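Local coordinates for protein F1 (Vaccinia virus ankara, PDB 4D2M) that binds the BH3 segment of the pro-apoptotic protein Bim and is a viral inhibitor of apoptosis, probably built on the Bcl-2 fold, at residues 159-162 and 163-167; 168-171 and 172-176. The protein carries 1 engineered substitution. One frame throughout, in Å; residues are numbered along the deposited sequence.

Contact 1 and contact 2 follow one another without a gap, residues 159-167 and then 168-176, with their centres about 14 Å apart. Contact 1 lies wholly within helix 155-169; contact 2 begins at the end of that helix and carries the chain round a tight turn into helix 172-180. Both pack against helices 118-131 and 135-150 in an all-helical domain of the M11L-like apoptosis regulators, and both also touch the second subunit. The deeper contact 1, about 8 Å from the centre of the chain, is buried among helices 118-131 and 135-150 and neighbouring subunits, whereas contact 2, at about 15 Å, redirects the chain toward its C-terminal helix.

Contact 1. Residues 159-162 and 163-167; sequences IKMF and TLLSH
The carbonyls of Ile159, Lys160, Met161 and Phe162 accept in turn from the amides of Thr163, Leu164, Leu165 and Ser166, the i to i+4 ladder of an unbroken alpha-helix within helix 155-169. Leu164 N to Lys160 O, at 3.0 Å, is nearly straight, with an N-H...O angle of 173°. Thr163 adds a side-chain bond to this ladder. Its hydroxyl lies beside its own backbone N, anti to the carbonyl carbon (chi1 -58°), and from there OG1 donates to Ile159 O at 2.8 Å. The amide and the hydroxyl come to that oxygen from opposite faces of the carbonyl plane. A threonine suits this buried site because the helix itself satisfies its hydroxyl, while the residue packs on Tyr119 of the third subunit. Met161 and Leu165, one turn apart, lie on the same side of the helix, with CG of Met161 4.4 Å from CD2 of Leu165; both lean on Val118 of helix 118-131. The Phe162 ring packs against Ile145 of helix 135-150 and Met66 of the second subunit. At Ser166 a chi1 of 58° turns the hydroxyl back toward the preceding turn, where OG approaches Thr163 O at 2.5 Å, so short that its exact geometry is doubtful.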
# COMPACT_ATOMS: atom_id res chain seq x y z
N ILE A 159 -1.01 8.23 4.39
CA ILE A 159 -2.09 7.60 5.14
C ILE A 159 -1.58 6.34 5.83
O ILE A 159 -2.05 5.99 6.91
CB ILE A 159 -3.31 7.26 4.24
CG1 ILE A 159 -4.49 6.77 5.08
CG2 ILE A 159 -2.95 6.22 3.18
CD1 ILE A 159 -5.05 7.81 6.06
N LYS A 160 -0.62 5.67 5.19
CA LYS A 160 0.07 4.54 5.81
C LYS A 160 0.75 4.97 7.10
O LYS A 160 0.69 4.28 8.11
CB LYS A 160 1.10 3.94 4.86
CG LYS A 160 0.56 2.98 3.83
CD LYS A 160 1.71 2.24 3.16
CE LYS A 160 1.38 1.80 1.74
NZ LYS A 160 2.61 1.47 0.97
N MET A 161 1.43 6.12 7.04
CA MET A 161 2.15 6.65 8.19
C MET A 161 1.19 6.98 9.32
O MET A 161 1.44 6.64 10.48
CB MET A 161 2.96 7.89 7.79
CG MET A 161 3.66 8.58 8.96
SD MET A 161 4.57 10.05 8.43
CE MET A 161 3.24 11.11 7.87
N PHE A 162 0.10 7.67 8.98
CA PHE A 162 -0.91 8.03 9.97
C PHE A 162 -1.46 6.79 10.67
O PHE A 162 -1.56 6.75 11.89
CB PHE A 162 -2.07 8.80 9.31
CG PHE A 162 -1.70 10.18 8.82
CD1 PHE A 162 -0.53 10.80 9.23
CD2 PHE A 162 -2.55 10.86 7.96
CE1 PHE A 162 -0.21 12.07 8.78
CE2 PHE A 162 -2.24 12.13 7.51
CZ PHE A 162 -1.07 12.74 7.92
N THR A 163 -1.80 5.78 9.87
CA THR A 163 -2.42 4.57 10.40
C THR A 163 -1.49 3.87 11.37
O THR A 163 -1.87 3.58 12.51
CB THR A 163 -2.82 3.62 9.26
OG1 THR A 163 -3.71 4.30 8.37
CG2 THR A 163 -3.50 2.37 9.79
N LEU A 164 -0.26 3.62 10.93
CA LEU A 164 0.74 2.96 11.77
C LEU A 164 0.99 3.73 13.07
O LEU A 164 0.86 3.18 14.16
CB LEU A 164 2.05 2.80 11.00
CG LEU A 164 3.27 2.34 11.80
CD1 LEU A 164 2.97 1.06 12.58
CD2 LEU A 164 4.46 2.13 10.87
N LEU A 165 1.35 5.00 12.95
CA LEU A 165 1.76 5.77 14.12
C LEU A 165 0.61 5.99 15.10
O LEU A 165 0.84 6.11 16.30
CB LEU A 165 2.35 7.12 13.69
CG LEU A 165 3.88 7.14 13.52
CD1 LEU A 165 4.58 6.99 14.87
CD2 LEU A 165 4.35 6.07 12.54
N SER A 166 -0.62 6.04 14.59
CA SER A 166 -1.79 6.21 15.45
C SER A 166 -1.93 5.03 16.42
O SER A 166 -2.26 5.22 17.59
CB SER A 166 -3.06 6.36 14.61
OG SER A 166 -3.25 5.24 13.77
N HIS A 167 -1.70 3.82 15.92
CA HIS A 167 -1.68 2.64 16.77
C HIS A 167 -0.62 2.79 17.86
O HIS A 167 -0.90 2.61 19.04
CB HIS A 167 -1.39 1.37 15.96
CG HIS A 167 -2.59 0.81 15.27
ND1 HIS A 167 -3.42 -0.11 15.85
CD2 HIS A 167 -3.09 1.04 14.03
CE1 HIS A 167 -4.39 -0.43 15.01
NE2 HIS A 167 -4.21 0.25 13.90

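Contact 2. Residues 168-171 and 172-176; sequences TICD and DCFVD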
# COMPACT_ATOMS: atom_id res chain seq x y z
N THR A 168 0.59 3.15 17.44
CA THR A 168 1.72 3.26 18.35
C THR A 168 1.53 4.36 19.39
O THR A 168 1.92 4.19 20.55
CB THR A 168 3.02 3.55 17.57
OG1 THR A 168 3.17 2.59 16.51
CG2 THR A 168 4.24 3.48 18.49
N ILE A 169 0.95 5.48 18.99
CA ILE A 169 0.77 6.62 19.89
C ILE A 169 -0.37 6.37 20.88
O ILE A 169 -0.28 6.75 22.04
CB ILE A 169 0.49 7.92 19.11
CG1 ILE A 169 1.72 8.32 18.30
CG2 ILE A 169 0.13 9.07 20.06
CD1 ILE A 169 1.44 9.33 17.21
N CYS A 170 -1.44 5.74 20.41
CA CYS A 170 -2.60 5.51 21.25
C CYS A 170 -2.44 4.28 22.12
O CYS A 170 -3.17 3.29 21.97
CB CYS A 170 -3.86 5.39 20.40
SG CYS A 170 -4.28 6.90 19.51
N ASP A 171 -1.47 4.32 23.04
CA ASP A 171 -1.31 3.26 24.01
C ASP A 171 -2.30 3.49 25.15
O ASP A 171 -2.98 4.51 25.18
CB ASP A 171 0.13 3.20 24.54
CG ASP A 171 0.56 4.49 25.22
OD1 ASP A 171 -0.18 5.50 25.14
OD2 ASP A 171 1.66 4.50 25.82
N ASP A 172 -2.38 2.54 26.07
CA ASP A 172 -3.33 2.61 27.17
C ASP A 172 -3.18 3.91 27.95
O ASP A 172 -4.16 4.51 28.38
CB ASP A 172 -3.16 1.41 28.11
CG ASP A 172 -3.37 0.09 27.40
OD1 ASP A 172 -4.24 0.02 26.51
OD2 ASP A 172 -2.66 -0.88 27.74
N CYS A 173 -1.93 4.34 28.11
CA CYS A 173 -1.63 5.57 28.84
C CYS A 173 -2.24 6.79 28.17
O CYS A 173 -2.84 7.63 28.83
CB CYS A 173 -0.11 5.74 28.96
SG CYS A 173 0.40 7.41 29.39
N PHE A 174 -2.09 6.89 26.85
CA PHE A 174 -2.65 8.02 26.11
C PHE A 174 -4.17 8.01 26.16
O PHE A 174 -4.80 9.05 26.36
CB PHE A 174 -2.19 8.00 24.65
CG PHE A 174 -2.64 9.21 23.87
CD1 PHE A 174 -2.22 10.48 24.22
CD2 PHE A 174 -3.47 9.07 22.77
CE1 PHE A 174 -2.63 11.60 23.51
CE2 PHE A 174 -3.89 10.18 22.05
CZ PHE A 174 -3.46 11.44 22.42
N VAL A 175 -4.75 6.83 25.99
CA VAL A 175 -6.19 6.66 26.06
C VAL A 175 -6.72 7.14 27.41
O VAL A 175 -7.71 7.86 27.47
CB VAL A 175 -6.60 5.20 25.83
CG1 VAL A 175 -8.09 4.98 26.06
CG2 VAL A 175 -6.22 4.78 24.42
N ASP A 176 -6.03 6.75 28.47
CA ASP A 176 -6.42 7.16 29.81
C ASP A 176 -6.42 8.68 29.94
O ASP A 176 -7.29 9.25 30.59
CB ASP A 176 -5.50 6.53 30.86
CG ASP A 176 -5.64 5.02 30.93
OD1 ASP A 176 -6.68 4.49 30.48
OD2 ASP A 176 -4.71 4.36 31.45
O HOH W 1 0.45 2.67 28.41
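Asp171 and Phe174 meet through the N-cap of helix 172-180: the Asp171 carboxylate accepts from the amide of Phe174, OD1 to N 2.9 Å. The donor reaches OD1 from above the carboxylate plane, 42° out of it, with an N-H...O angle of 154°. With chi1 at 60°, CG of Asp171 is set between its backbone N and carbonyl carbon, which turns the carboxylate back over the first turn. Aspartate suits an N-cap, since its short acidic side chain can accept from an early amide and would probably interact well with the positive end of the helix dipole. The first i to i+4 bond of the helix runs from Val175 N to Asp171 O at 3.0 Å. Another early amide, Cys173 N, gives its hydrogen to a water at 2.9 Å, which in turn donates weakly to Asp171 OD2.

The Phe174 side chain adds an apolar contact. Its CG is anti to the backbone N, carrying the ring back to Cys170, whose small, polarisable SG lies 4.0 Å from Phe174 CD2 in an oblique sulfur-aromatic contact. Cys170 is the centre of an inverse gamma turn, the sharp bend that ends the preceding helix.

Farther out, Arg138 on helix 135-150 forms a salt bridge with Asp171 OD2, helping to fix the capping carboxylate, and Arg55 of the second subunit donates to Cys170 O. The turn thus joins helix 155-169 to helix 172-180, and the large apolar ring of Phe174 suits its buried place, packed on Ile142 of helix 135-150 and on Val58 of the second subunit.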